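Local coordinates for protein glutathione S-transferase enzyme with thioredoxin-like domain (Xenorhabdus nematophila, PDB 4L8E) that binds glutathione, two molecules per subunit, and probably acts as a glutathione transferase, at residues Gly39-Leu44 / Phe97-Ile102; Thr43-Glu48 / Leu104-Lys109; Leu128-Ala133 / Gln165-Val170; Ala192-Ala197 / Lys219-Pro224. All blocks are in the same frame, centred on the assembly; numbering follows the deposited sequence.

How the contacts relate
Contacts 1 and 2 lie next to each other, centres about 8 Å apart, and join the same two helices, 37-49 and 99-110; contact 1 faces the bound glutathione and contact 2 continues the seam away from it. Contacts 3 and 4 belong to the helical C-terminal half, with centres about 17 and 14 Å from that of contact 1. Lys-41 of contact 1 ties the halves together: its NZ lies 2.8 Å from OE1 of Gln-131 in contact 3, while its chain packs on Pro-195 and Trp-196 of contact 4. A salt bridge, Glu-48 OE2 to Arg-223 NE at 2.8 Å, connects contact 2 with contact 4. Trp-196 of contact 4 borders another glutathione.

Contact 1 of 4, residues Gly39-Leu44 / Phe97-Ile102; sequences GYKITL and FESGAI. With GSH (glutathione), chain C.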
# COMPACT_ATOMS: atom_id res chain seq x y z
N GLY A 39 -0.60 -7.38 12.38
CA GLY A 39 -1.64 -8.15 13.03
C GLY A 39 -2.52 -7.29 13.92
O GLY A 39 -3.76 -7.44 13.94
N TYR A 40 -1.91 -6.37 14.66
CA TYR A 40 -2.65 -5.53 15.60
C TYR A 40 -3.59 -4.57 14.87
O TYR A 40 -4.62 -4.18 15.40
CB TYR A 40 -1.72 -4.71 16.48
CG TYR A 40 -1.10 -5.51 17.60
CD1 TYR A 40 -1.88 -6.07 18.61
CD2 TYR A 40 0.26 -5.68 17.66
CE1 TYR A 40 -1.29 -6.79 19.63
CE2 TYR A 40 0.85 -6.42 18.66
CZ TYR A 40 0.07 -6.95 19.65
OH TYR A 40 0.71 -7.67 20.64
N LYS A 41 -3.27 -4.20 13.63
CA LYS A 41 -4.20 -3.36 12.89
C LYS A 41 -5.59 -3.99 12.87
O LYS A 41 -6.60 -3.30 13.00
CB LYS A 41 -3.77 -3.17 11.43
CG LYS A 41 -2.47 -2.43 11.23
CD LYS A 41 -2.14 -2.45 9.74
CE LYS A 41 -0.81 -1.81 9.41
NZ LYS A 41 -0.50 -1.97 7.94
N ILE A 42 -5.63 -5.30 12.66
CA ILE A 42 -6.89 -5.97 12.45
C ILE A 42 -7.60 -6.23 13.77
O ILE A 42 -8.82 -6.05 13.88
CB ILE A 42 -6.75 -7.25 11.62
CG1 ILE A 42 -5.90 -6.99 10.37
CG2 ILE A 42 -8.13 -7.78 11.27
CD1 ILE A 42 -6.39 -5.80 9.47
N THR A 43 -6.86 -6.65 14.79
CA THR A 43 -7.51 -6.81 16.10
C THR A 43 -7.97 -5.48 16.69
O THR A 43 -8.99 -5.42 17.36
CB THR A 43 -6.65 -7.58 17.11
OG1 THR A 43 -5.40 -6.90 17.26
CG2 THR A 43 -6.43 -9.01 16.63
N LEU A 44 -7.26 -4.39 16.41
CA LEU A 44 -7.78 -3.06 16.79
C LEU A 44 -9.16 -2.82 16.18
O LEU A 44 -10.09 -2.41 16.89
CB LEU A 44 -6.82 -1.94 16.37
CG LEU A 44 -5.55 -1.75 17.18
CD1 LEU A 44 -4.64 -0.70 16.49
CD2 LEU A 44 -5.79 -1.33 18.65
N PHE A 97 -5.99 -11.34 2.02
CA PHE A 97 -4.74 -10.92 2.64
C PHE A 97 -4.49 -9.44 2.32
O PHE A 97 -5.22 -8.85 1.52
CB PHE A 97 -3.55 -11.82 2.23
CG PHE A 97 -3.14 -11.71 0.81
CD1 PHE A 97 -3.76 -12.46 -0.17
CD2 PHE A 97 -2.11 -10.86 0.43
CE1 PHE A 97 -3.40 -12.36 -1.50
CE2 PHE A 97 -1.75 -10.75 -0.90
CZ PHE A 97 -2.38 -11.50 -1.87
N GLU A 98 -3.46 -8.88 2.96
CA GLU A 98 -3.12 -7.45 2.97
C GLU A 98 -3.97 -6.69 3.98
O GLU A 98 -5.18 -6.54 3.82
CB GLU A 98 -3.19 -6.76 1.59
CG GLU A 98 -2.09 -7.18 0.65
CD GLU A 98 -0.69 -6.77 1.12
OE1 GLU A 98 -0.53 -5.67 1.71
OE2 GLU A 98 0.26 -7.53 0.85
N SER A 99 -3.31 -6.18 5.01
CA SER A 99 -4.01 -5.47 6.07
C SER A 99 -4.86 -4.33 5.55
O SER A 99 -5.95 -4.13 6.04
CB SER A 99 -3.04 -4.96 7.14
OG SER A 99 -2.10 -4.02 6.66
N GLY A 100 -4.38 -3.61 4.54
CA GLY A 100 -5.15 -2.51 3.96
C GLY A 100 -6.44 -2.95 3.31
O GLY A 100 -7.50 -2.32 3.51
N ALA A 101 -6.39 -4.05 2.55
CA ALA A 101 -7.55 -4.63 1.93
C ALA A 101 -8.54 -5.16 2.96
O ALA A 101 -9.75 -5.07 2.77
CB ALA A 101 -7.16 -5.74 0.98
N ILE A 102 -8.02 -5.76 4.03
CA ILE A 102 -8.87 -6.30 5.09
C ILE A 102 -9.59 -5.17 5.81
O ILE A 102 -10.79 -5.24 6.06
CB ILE A 102 -8.04 -7.10 6.10
CG1 ILE A 102 -7.44 -8.32 5.40
CG2 ILE A 102 -8.89 -7.51 7.31
CD1 ILE A 102 -6.36 -9.02 6.22
N1 GSH C . 1.73 -5.32 3.32
CA1 GSH C . 1.40 -6.38 4.27
C1 GSH C . 0.16 -6.01 5.03
O11 GSH C . -0.62 -6.91 5.47
O12 GSH C . -0.14 -4.78 5.23
CB1 GSH C . 2.56 -6.63 5.20
CG1 GSH C . 2.34 -7.82 6.11
CD1 GSH C . 3.61 -8.23 6.81
OE1 GSH C . 4.68 -7.67 6.64
N2 GSH C . 3.50 -9.35 7.69
CA2 GSH C . 4.59 -9.86 8.42
C2 GSH C . 4.74 -11.32 8.06
O2 GSH C . 3.78 -12.12 7.99
CB2 GSH C . 4.39 -9.79 9.90
SG2 GSH C . 4.07 -8.12 10.41
N3 GSH C . 6.05 -11.77 7.73
CA3 GSH C . 6.22 -13.16 7.38
C3 GSH C . 7.30 -13.31 6.36
O31 GSH C . 7.72 -14.47 6.14
O32 GSH C . 7.75 -12.30 5.75
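Lys-41 reaches across to Ser-99 with its chain fully extended beyond CG, passing CD alongside the serine before NZ donates to OG over 2.9 Å. The serine hydroxyl thus has two partners: it accepts from the lysine and gives its own proton to O12 of the glutathione carboxylate, a short bond of 2.5 Å from OG. A chi1 of 63° turns OG to the side where O12 and NZ of Lys-41 reach it. At the start of helix 99-110 the backbone N of Ser-99 separately donates to the other carboxylate oxygen, O11, at 2.8 Å with an angle of 163°. Glu-98, the N-cap, bends at chi2 and receives the ligand amine N1 on OE1 at 2.8 Å. Beneath this polar layer Ile-42 meets Ile-102 at about a right angle, its CD1 3.7 Å from CG2 of Ile-102 and also resting near the Ser-99 carbonyl. Gln-131 and Asn-38 also bind NZ of Lys-41, fixing the ammonium, whose charge probably polarises the serine hydroxyl toward the carboxylate. A Glu-Ser pair at a helix N-terminus, holding the gamma-glutamyl amine and carboxylate, is typical of the glutathione site in the thioredoxin-like domain of glutathione transferases.

Contact 2 of 4, residues Thr43-Glu48 / Leu104-Lys109; sequences TLFLEE and LYLANK
Phe-45 and Leu-106 make most of the apolar contact between two helical segments that run nearly parallel, 11° apart, with axes 11.1 Å from each other. The wide spacing is filled by the phenyl ring. With CG anti to the backbone N (chi1 -178°), the ring extends across the gap until its CE1 comes 3.5 Å from CB of Leu-106, at a slant to that side chain. On the other side of CZ, the ring atom CE2 lies 4.3 Å from CB of Ala-107. A second, looser apolar pair lies beside it, where CD2 of Leu-46 meets CD1 of Leu-106 at 4.1 Å and the two leucines cross roughly perpendicular. Leu-106 therefore serves both partners, offering CB to the ring and a branch methyl to the leucine.

Contacts with the main chain form another group. CZ of Phe-45 rests against the helix backbone, 3.7 Å from O of Leu-106 and 3.8 Å from N of Ala-107. Hydrogen bonds and charge pairs across the interface are absent.

On one flank Leu-46 packs on Leu-31 of the sheet; on another Ile-188 of helix 188-197 touches both Phe-45 and Ala-107. Two such helices side by side on one side of a four-stranded mixed sheet, facing the helical domain, are characteristic of the thioredoxin-like fold of glutathione transferases.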
# COMPACT_ATOMS: atom_id res chain seq x y z
N THR A 43 -6.86 -6.65 14.79
CA THR A 43 -7.51 -6.81 16.10
C THR A 43 -7.97 -5.48 16.69
O THR A 43 -8.99 -5.42 17.36
CB THR A 43 -6.65 -7.58 17.11
OG1 THR A 43 -5.40 -6.90 17.26
CG2 THR A 43 -6.43 -9.01 16.63
N LEU A 44 -7.26 -4.39 16.41
CA LEU A 44 -7.78 -3.06 16.79
C LEU A 44 -9.16 -2.82 16.18
O LEU A 44 -10.09 -2.41 16.89
CB LEU A 44 -6.82 -1.94 16.37
CG LEU A 44 -5.55 -1.75 17.18
CD1 LEU A 44 -4.64 -0.70 16.49
CD2 LEU A 44 -5.79 -1.33 18.65
N PHE A 45 -9.27 -3.04 14.87
CA PHE A 45 -10.52 -2.82 14.17
C PHE A 45 -11.61 -3.72 14.78
O PHE A 45 -12.67 -3.25 15.11
CB PHE A 45 -10.41 -3.08 12.67
CG PHE A 45 -11.68 -2.82 11.95
CD1 PHE A 45 -12.69 -3.78 11.94
CD2 PHE A 45 -11.93 -1.61 11.36
CE1 PHE A 45 -13.89 -3.52 11.33
CE2 PHE A 45 -13.12 -1.36 10.75
CZ PHE A 45 -14.11 -2.32 10.75
N LEU A 46 -11.33 -5.00 14.93
CA LEU A 46 -12.35 -5.96 15.39
C LEU A 46 -12.79 -5.65 16.82
O LEU A 46 -13.97 -5.79 17.18
CB LEU A 46 -11.83 -7.39 15.26
CG LEU A 46 -11.65 -7.83 13.79
CD1 LEU A 46 -10.80 -9.09 13.73
CD2 LEU A 46 -12.99 -8.06 13.13
N GLU A 47 -11.85 -5.25 17.66
CA GLU A 47 -12.16 -4.88 19.03
C GLU A 47 -12.98 -3.57 19.13
O GLU A 47 -13.84 -3.44 20.00
CB GLU A 47 -10.90 -4.77 19.86
CG GLU A 47 -10.21 -6.12 20.14
CD GLU A 47 -11.02 -7.08 21.00
OE1 GLU A 47 -11.80 -6.63 21.86
OE2 GLU A 47 -10.83 -8.31 20.83
N GLU A 48 -12.71 -2.63 18.23
CA GLU A 48 -13.51 -1.39 18.15
C GLU A 48 -14.97 -1.69 17.79
O GLU A 48 -15.89 -1.11 18.37
CB GLU A 48 -12.92 -0.42 17.13
CG GLU A 48 -11.59 0.19 17.50
CD GLU A 48 -11.67 1.30 18.56
OE1 GLU A 48 -12.77 1.66 19.05
OE2 GLU A 48 -10.58 1.82 18.90
N LEU A 104 -10.32 -2.21 4.65
CA LEU A 104 -11.31 -1.64 3.75
C LEU A 104 -12.53 -2.54 3.66
O LEU A 104 -13.67 -2.07 3.73
CB LEU A 104 -10.68 -1.42 2.36
CG LEU A 104 -11.61 -0.86 1.29
CD1 LEU A 104 -12.26 0.41 1.76
CD2 LEU A 104 -10.82 -0.64 0.01
N TYR A 105 -12.31 -3.84 3.49
CA TYR A 105 -13.41 -4.79 3.40
C TYR A 105 -14.27 -4.77 4.67
O TYR A 105 -15.50 -4.77 4.58
CB TYR A 105 -12.85 -6.19 3.17
CG TYR A 105 -13.89 -7.28 3.20
CD1 TYR A 105 -14.55 -7.66 2.06
CD2 TYR A 105 -14.18 -7.96 4.38
CE1 TYR A 105 -15.50 -8.67 2.08
CE2 TYR A 105 -15.12 -8.98 4.42
CZ TYR A 105 -15.78 -9.34 3.25
OH TYR A 105 -16.71 -10.35 3.24
N LEU A 106 -13.62 -4.78 5.84
CA LEU A 106 -14.36 -4.80 7.10
C LEU A 106 -15.07 -3.46 7.36
O LEU A 106 -16.18 -3.45 7.91
CB LEU A 106 -13.42 -5.13 8.27
CG LEU A 106 -12.92 -6.58 8.28
CD1 LEU A 106 -11.92 -6.78 9.41
CD2 LEU A 106 -14.06 -7.54 8.39
N ALA A 107 -14.42 -2.36 7.01
CA ALA A 107 -15.05 -1.05 7.17
C ALA A 107 -16.30 -0.97 6.30
O ALA A 107 -17.32 -0.46 6.74
CB ALA A 107 -14.05 0.05 6.85
N ASN A 108 -16.24 -1.51 5.08
CA ASN A 108 -17.40 -1.51 4.19
C ASN A 108 -18.50 -2.42 4.69
O ASN A 108 -19.67 -2.08 4.65
CB ASN A 108 -17.01 -1.92 2.76
CG ASN A 108 -16.24 -0.85 2.04
OD1 ASN A 108 -16.28 0.32 2.42
ND2 ASN A 108 -15.55 -1.23 0.96
N LYS A 109 -18.12 -3.59 5.18
CA LYS A 109 -19.09 -4.57 5.68
C LYS A 109 -19.85 -4.05 6.90
O LYS A 109 -21.06 -4.19 6.98
CB LYS A 109 -18.39 -5.87 6.03
CG LYS A 109 -19.38 -6.97 6.38
CD LYS A 109 -18.74 -8.33 6.52
CE LYS A 109 -19.84 -9.39 6.56
NZ LYS A 109 -19.38 -10.60 7.21

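Contact 3 of 4, residues Leu128-Ala133 / Gln165-Val170; sequences LFWQVA and QRLYKV
Trp-130 wedges the NE1/CZ2 rim of its indole against Leu-167 and Val-170, a buried helix-to-helix contact inside the helical half of the subunit, where helix 118-145 meets its successor 154-175. The two aliphatic partners come from opposite sides of the indole plane. CD2 of Leu-167 approaches from one side, 3.8 Å from CZ2, and CG1 of Val-170 from the other, 3.9 Å from NE1, its side chain running past the tryptophan in the opposite direction. The indole crosses Leu-167 on a slant, and its six-membered ring turns an edge to the helix backbone: the carbonyl oxygen of Leu-167 lies near the ring plane, 3.7 Å from CZ2. A chi1 of 170°, placing CG anti to the backbone N, carries the indole straight out from its helix toward helix 154-175.

Such all-helical packing, with a long helix flanked by the next one in sequence, forms the core of the C-terminal domain in glutathione transferases, and here it also borders the dimer interface. The indole N-H makes a weak hydrogen bond to Asn-76 of the second subunit, so the buried nitrogen is served from across the dimer, and Arg-166 binds that same asparagine oxygen through NH1 while its NH2 pairs with Glu-163 in its own helix.

Within the chain, Trp-127 meets the indole edge-to-face and Phe-135 contributes a further ring, set at about 25° to it. Ala-133, one turn further along helix 118-145, touches a bound glutathione, and the Trp-130 side chain itself lies about 7 Å from a bound glutathione.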
# COMPACT_ATOMS: atom_id res chain seq x y z
N LEU A 128 -4.64 5.82 4.47
CA LEU A 128 -4.49 4.37 4.53
C LEU A 128 -3.45 3.87 3.52
O LEU A 128 -2.55 3.08 3.87
CB LEU A 128 -5.83 3.69 4.30
CG LEU A 128 -5.82 2.15 4.23
CD1 LEU A 128 -5.39 1.56 5.57
CD2 LEU A 128 -7.17 1.62 3.83
N PHE A 129 -3.60 4.26 2.26
CA PHE A 129 -2.63 3.88 1.25
C PHE A 129 -1.22 4.38 1.60
O PHE A 129 -0.23 3.65 1.39
CB PHE A 129 -3.08 4.35 -0.15
CG PHE A 129 -4.05 3.41 -0.81
CD1 PHE A 129 -3.57 2.32 -1.54
CD2 PHE A 129 -5.42 3.61 -0.74
CE1 PHE A 129 -4.45 1.43 -2.18
CE2 PHE A 129 -6.30 2.74 -1.37
CZ PHE A 129 -5.81 1.65 -2.10
N TRP A 130 -1.12 5.60 2.13
CA TRP A 130 0.19 6.15 2.50
C TRP A 130 0.85 5.25 3.56
O TRP A 130 2.05 4.96 3.48
CB TRP A 130 0.06 7.56 3.06
CG TRP A 130 1.30 8.13 3.68
CD1 TRP A 130 2.34 8.72 3.04
CD2 TRP A 130 1.63 8.11 5.07
NE1 TRP A 130 3.29 9.12 3.95
CE2 TRP A 130 2.87 8.77 5.21
CE3 TRP A 130 0.98 7.67 6.21
CZ2 TRP A 130 3.48 8.95 6.45
CZ3 TRP A 130 1.59 7.85 7.45
CH2 TRP A 130 2.83 8.48 7.55
N GLN A 131 0.04 4.77 4.49
CA GLN A 131 0.55 3.85 5.53
C GLN A 131 1.05 2.55 4.93
O GLN A 131 2.17 2.11 5.24
CB GLN A 131 -0.49 3.55 6.61
CG GLN A 131 0.06 2.81 7.81
CD GLN A 131 0.31 1.34 7.54
OE1 GLN A 131 -0.54 0.67 6.98
NE2 GLN A 131 1.48 0.83 7.98
N VAL A 132 0.23 1.89 4.10
CA VAL A 132 0.60 0.55 3.64
C VAL A 132 1.75 0.59 2.63
O VAL A 132 2.48 -0.38 2.50
CB VAL A 132 -0.59 -0.24 3.09
CG1 VAL A 132 -1.68 -0.44 4.17
CG2 VAL A 132 -1.16 0.39 1.87
N ALA A 133 1.89 1.72 1.93
CA ALA A 133 2.87 1.85 0.86
C ALA A 133 4.18 2.47 1.29
O ALA A 133 5.23 2.28 0.64
CB ALA A 133 2.27 2.65 -0.32
N GLN A 165 12.54 9.39 9.62
CA GLN A 165 12.36 10.77 10.07
C GLN A 165 11.42 11.54 9.14
O GLN A 165 10.56 12.29 9.59
CB GLN A 165 13.72 11.46 10.18
CG GLN A 165 14.53 10.90 11.36
CD GLN A 165 15.98 11.30 11.35
OE1 GLN A 165 16.49 11.84 10.37
NE2 GLN A 165 16.64 11.05 12.45
N ARG A 166 11.59 11.35 7.84
CA ARG A 166 10.74 12.04 6.86
C ARG A 166 9.28 11.66 7.03
O ARG A 166 8.38 12.51 6.96
CB ARG A 166 11.17 11.71 5.44
CG ARG A 166 10.51 12.59 4.38
CD ARG A 166 10.75 12.06 2.97
NE ARG A 166 10.06 10.81 2.76
CZ ARG A 166 8.76 10.69 2.51
NH1 ARG A 166 8.00 11.77 2.32
NH2 ARG A 166 8.21 9.47 2.40
N LEU A 167 9.05 10.38 7.19
CA LEU A 167 7.70 9.85 7.39
C LEU A 167 7.03 10.37 8.65
O LEU A 167 5.84 10.75 8.63
CB LEU A 167 7.77 8.32 7.41
CG LEU A 167 8.03 7.73 6.03
CD1 LEU A 167 8.52 6.30 6.16
CD2 LEU A 167 6.80 7.76 5.15
N TYR A 168 7.78 10.41 9.76
CA TYR A 168 7.22 10.96 11.00
C TYR A 168 6.92 12.46 10.84
O TYR A 168 5.97 12.97 11.40
CB TYR A 168 8.13 10.69 12.21
CG TYR A 168 7.84 9.34 12.86
CD1 TYR A 168 8.43 8.17 12.40
CD2 TYR A 168 6.95 9.24 13.93
CE1 TYR A 168 8.16 6.95 12.97
CE2 TYR A 168 6.68 8.02 14.51
CZ TYR A 168 7.28 6.88 14.03
OH TYR A 168 6.99 5.69 14.63
N LYS A 169 7.74 13.14 10.06
CA LYS A 169 7.53 14.57 9.80
C LYS A 169 6.24 14.78 8.99
O LYS A 169 5.44 15.66 9.30
CB LYS A 169 8.72 15.17 9.09
CG LYS A 169 8.54 16.63 8.74
CD LYS A 169 9.74 17.15 7.93
CE LYS A 169 9.74 18.66 7.85
NZ LYS A 169 10.73 19.16 6.86
N VAL A 170 6.03 13.95 7.98
CA VAL A 170 4.79 14.00 7.19
C VAL A 170 3.60 13.75 8.12
O VAL A 170 2.58 14.46 8.07
CB VAL A 170 4.84 12.97 6.04
CG1 VAL A 170 3.45 12.77 5.42
CG2 VAL A 170 5.84 13.42 4.95

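Contact 4 of 4, residues Ala192-Ala197 / Lys219-Pro224; sequences AVYPWA and KIQQRP. With GSH (glutathione), chain B.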
# COMPACT_ATOMS: atom_id res chain seq x y z
N ALA A 192 -4.44 1.84 10.95
CA ALA A 192 -3.32 1.31 10.18
C ALA A 192 -1.97 1.86 10.68
O ALA A 192 -0.97 1.13 10.73
CB ALA A 192 -3.50 1.60 8.70
N VAL A 193 -1.94 3.14 11.03
CA VAL A 193 -0.71 3.81 11.42
C VAL A 193 -0.30 3.50 12.86
O VAL A 193 0.89 3.31 13.16
CB VAL A 193 -0.82 5.33 11.21
CG1 VAL A 193 0.41 6.07 11.73
CG2 VAL A 193 -0.98 5.63 9.70
N TYR A 194 -1.26 3.43 13.75
CA TYR A 194 -0.93 3.32 15.16
C TYR A 194 0.05 2.20 15.55
O TYR A 194 0.98 2.43 16.28
CB TYR A 194 -2.20 3.28 16.04
CG TYR A 194 -1.90 3.12 17.50
CD1 TYR A 194 -1.60 4.22 18.30
CD2 TYR A 194 -1.90 1.87 18.09
CE1 TYR A 194 -1.32 4.09 19.64
CE2 TYR A 194 -1.62 1.73 19.45
CZ TYR A 194 -1.34 2.83 20.21
OH TYR A 194 -1.08 2.66 21.54
N PRO A 195 -0.18 0.97 15.08
CA PRO A 195 0.70 -0.10 15.55
C PRO A 195 2.15 0.08 15.12
O PRO A 195 3.04 -0.45 15.81
CB PRO A 195 0.09 -1.35 14.90
CG PRO A 195 -1.35 -0.98 14.68
CD PRO A 195 -1.31 0.46 14.29
N TRP A 196 2.37 0.82 14.04
CA TRP A 196 3.71 1.15 13.58
C TRP A 196 4.30 2.33 14.34
O TRP A 196 5.44 2.29 14.78
CB TRP A 196 3.69 1.42 12.07
CG TRP A 196 3.73 0.13 11.28
CD1 TRP A 196 2.67 -0.54 10.71
CD2 TRP A 196 4.89 -0.68 11.04
NE1 TRP A 196 3.12 -1.70 10.11
CE2 TRP A 196 4.47 -1.80 10.30
CE3 TRP A 196 6.24 -0.56 11.38
CZ2 TRP A 196 5.36 -2.79 9.90
CZ3 TRP A 196 7.10 -1.53 11.00
CH2 TRP A 196 6.67 -2.63 10.24
N ALA A 197 3.50 3.38 14.51
CA ALA A 197 3.97 4.55 15.27
C ALA A 197 4.26 4.23 16.74
O ALA A 197 5.13 4.85 17.34
CB ALA A 197 2.97 5.67 15.15
N LYS A 219 -3.49 9.72 22.79
CA LYS A 219 -4.94 9.73 22.64
C LYS A 219 -5.46 8.33 22.27
O LYS A 219 -6.45 7.83 22.83
CB LYS A 219 -5.29 10.72 21.53
CG LYS A 219 -6.74 10.93 21.22
CD LYS A 219 -6.93 12.25 20.43
CE LYS A 219 -6.34 12.21 19.02
NZ LYS A 219 -6.49 13.55 18.37
N ILE A 220 -4.81 7.70 21.30
CA ILE A 220 -5.28 6.40 20.81
C ILE A 220 -5.01 5.30 21.86
O ILE A 220 -5.78 4.33 22.00
CB ILE A 220 -4.63 6.08 19.46
CG1 ILE A 220 -5.18 7.05 18.41
CG2 ILE A 220 -4.92 4.64 19.04
CD1 ILE A 220 -4.38 7.07 17.18
N GLN A 221 -3.94 5.48 22.62
CA GLN A 221 -3.61 4.56 23.70
C GLN A 221 -4.71 4.52 24.77
O GLN A 221 -4.89 3.52 25.45
CB GLN A 221 -2.28 4.96 24.33
CG GLN A 221 -1.67 3.94 25.25
CD GLN A 221 -0.37 4.43 25.88
OE1 GLN A 221 -0.18 5.64 26.09
NE2 GLN A 221 0.54 3.51 26.17
N GLN A 222 -5.45 5.61 24.90
CA GLN A 222 -6.52 5.68 25.91
C GLN A 222 -7.83 4.95 25.50
O GLN A 222 -8.70 4.67 26.34
CB GLN A 222 -6.83 7.13 26.25
CG GLN A 222 -5.76 7.84 27.11
CD GLN A 222 -5.56 7.21 28.48
OE1 GLN A 222 -4.49 6.65 28.77
NE2 GLN A 222 -6.58 7.29 29.34
N ARG A 223 -7.97 4.64 24.22
CA ARG A 223 -9.14 3.92 23.74
C ARG A 223 -9.22 2.52 24.32
O ARG A 223 -8.25 1.75 24.23
CB ARG A 223 -9.13 3.84 22.20
CG ARG A 223 -9.10 5.21 21.53
CD ARG A 223 -9.19 5.06 19.98
NE ARG A 223 -10.49 4.53 19.58
CZ ARG A 223 -11.59 5.27 19.39
NH1 ARG A 223 -11.58 6.59 19.52
NH2 ARG A 223 -12.71 4.67 19.03
N PRO A 224 -10.37 2.16 24.94
CA PRO A 224 -10.44 0.80 25.47
C PRO A 224 -10.14 -0.28 24.44
O PRO A 224 -9.56 -1.28 24.86
CB PRO A 224 -11.88 0.72 26.00
CG PRO A 224 -12.21 2.11 26.39
CD PRO A 224 -11.53 2.96 25.35
N1 GSH B . 10.78 -11.39 5.79
CA1 GSH B . 10.59 -10.22 6.57
C1 GSH B . 11.83 -9.37 6.50
O11 GSH B . 12.95 -9.91 6.26
O12 GSH B . 11.74 -8.12 6.70
CB1 GSH B . 10.34 -10.62 7.97
CG1 GSH B . 10.13 -9.44 8.90
CD1 GSH B . 8.75 -8.85 8.75
OE1 GSH B . 7.82 -9.51 8.33
N2 GSH B . 8.57 -7.46 9.12
CA2 GSH B . 7.29 -6.83 9.02
C2 GSH B . 7.42 -5.69 8.01
O2 GSH B . 8.45 -5.03 7.86
CB2 GSH B . 6.84 -6.27 10.32
SG2 GSH B . 6.50 -7.58 11.50
N3 GSH B . 6.31 -5.40 7.18
CA3 GSH B . 6.44 -4.33 6.22
C3 GSH B . 5.11 -3.73 5.97
O31 GSH B . 4.23 -3.77 6.87
O32 GSH B . 4.89 -3.20 4.84
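Tyr-194 has one face of its ring covered by the CG2 methyl of Ile-220, a CH-pi contact in which the carbon lies 3.7 Å from the ring centroid and 22° off the normal. The methyl is offset toward the rim, so its nearest ring atom is CD1, 3.4 Å away. At the far end of the ring the hydroxyl OH rests 3.8 Å from CB of Gln-221, whose amide is turned 55° from the ring plane. Both torsions matter here: CG of Tyr-194 is anti to its backbone N (chi1 178°), which sends the ring across to helix 211-221, while CG2 of Ile-220 is likewise anti to its own N and points back at it.

A second flat group, Trp-196, turns its edge to the ligand. C2 of the glutathione lies in the indole plane, CH2 is 3.6 Å from the ligand CB2, and CZ2 is 3.4 Å from O31. The indole NE1 is bonded to Asn-38, which also binds this glutathione and so sets ring and ligand together. Between the two aromatics, Pro-195 lacks an N-H for the turn before, and the helix is kinked there.

Helix 188-197 packs on helix 118-145 within its own domain, where Gln-131 touches Ala-192, Val-193 and Trp-196, and on helix 37-49 of the N-terminal domain, where Pro-195 meets Lys-41 and Leu-44; Tyr-230 and Thr-226 of helix 224-230 touch Tyr-194.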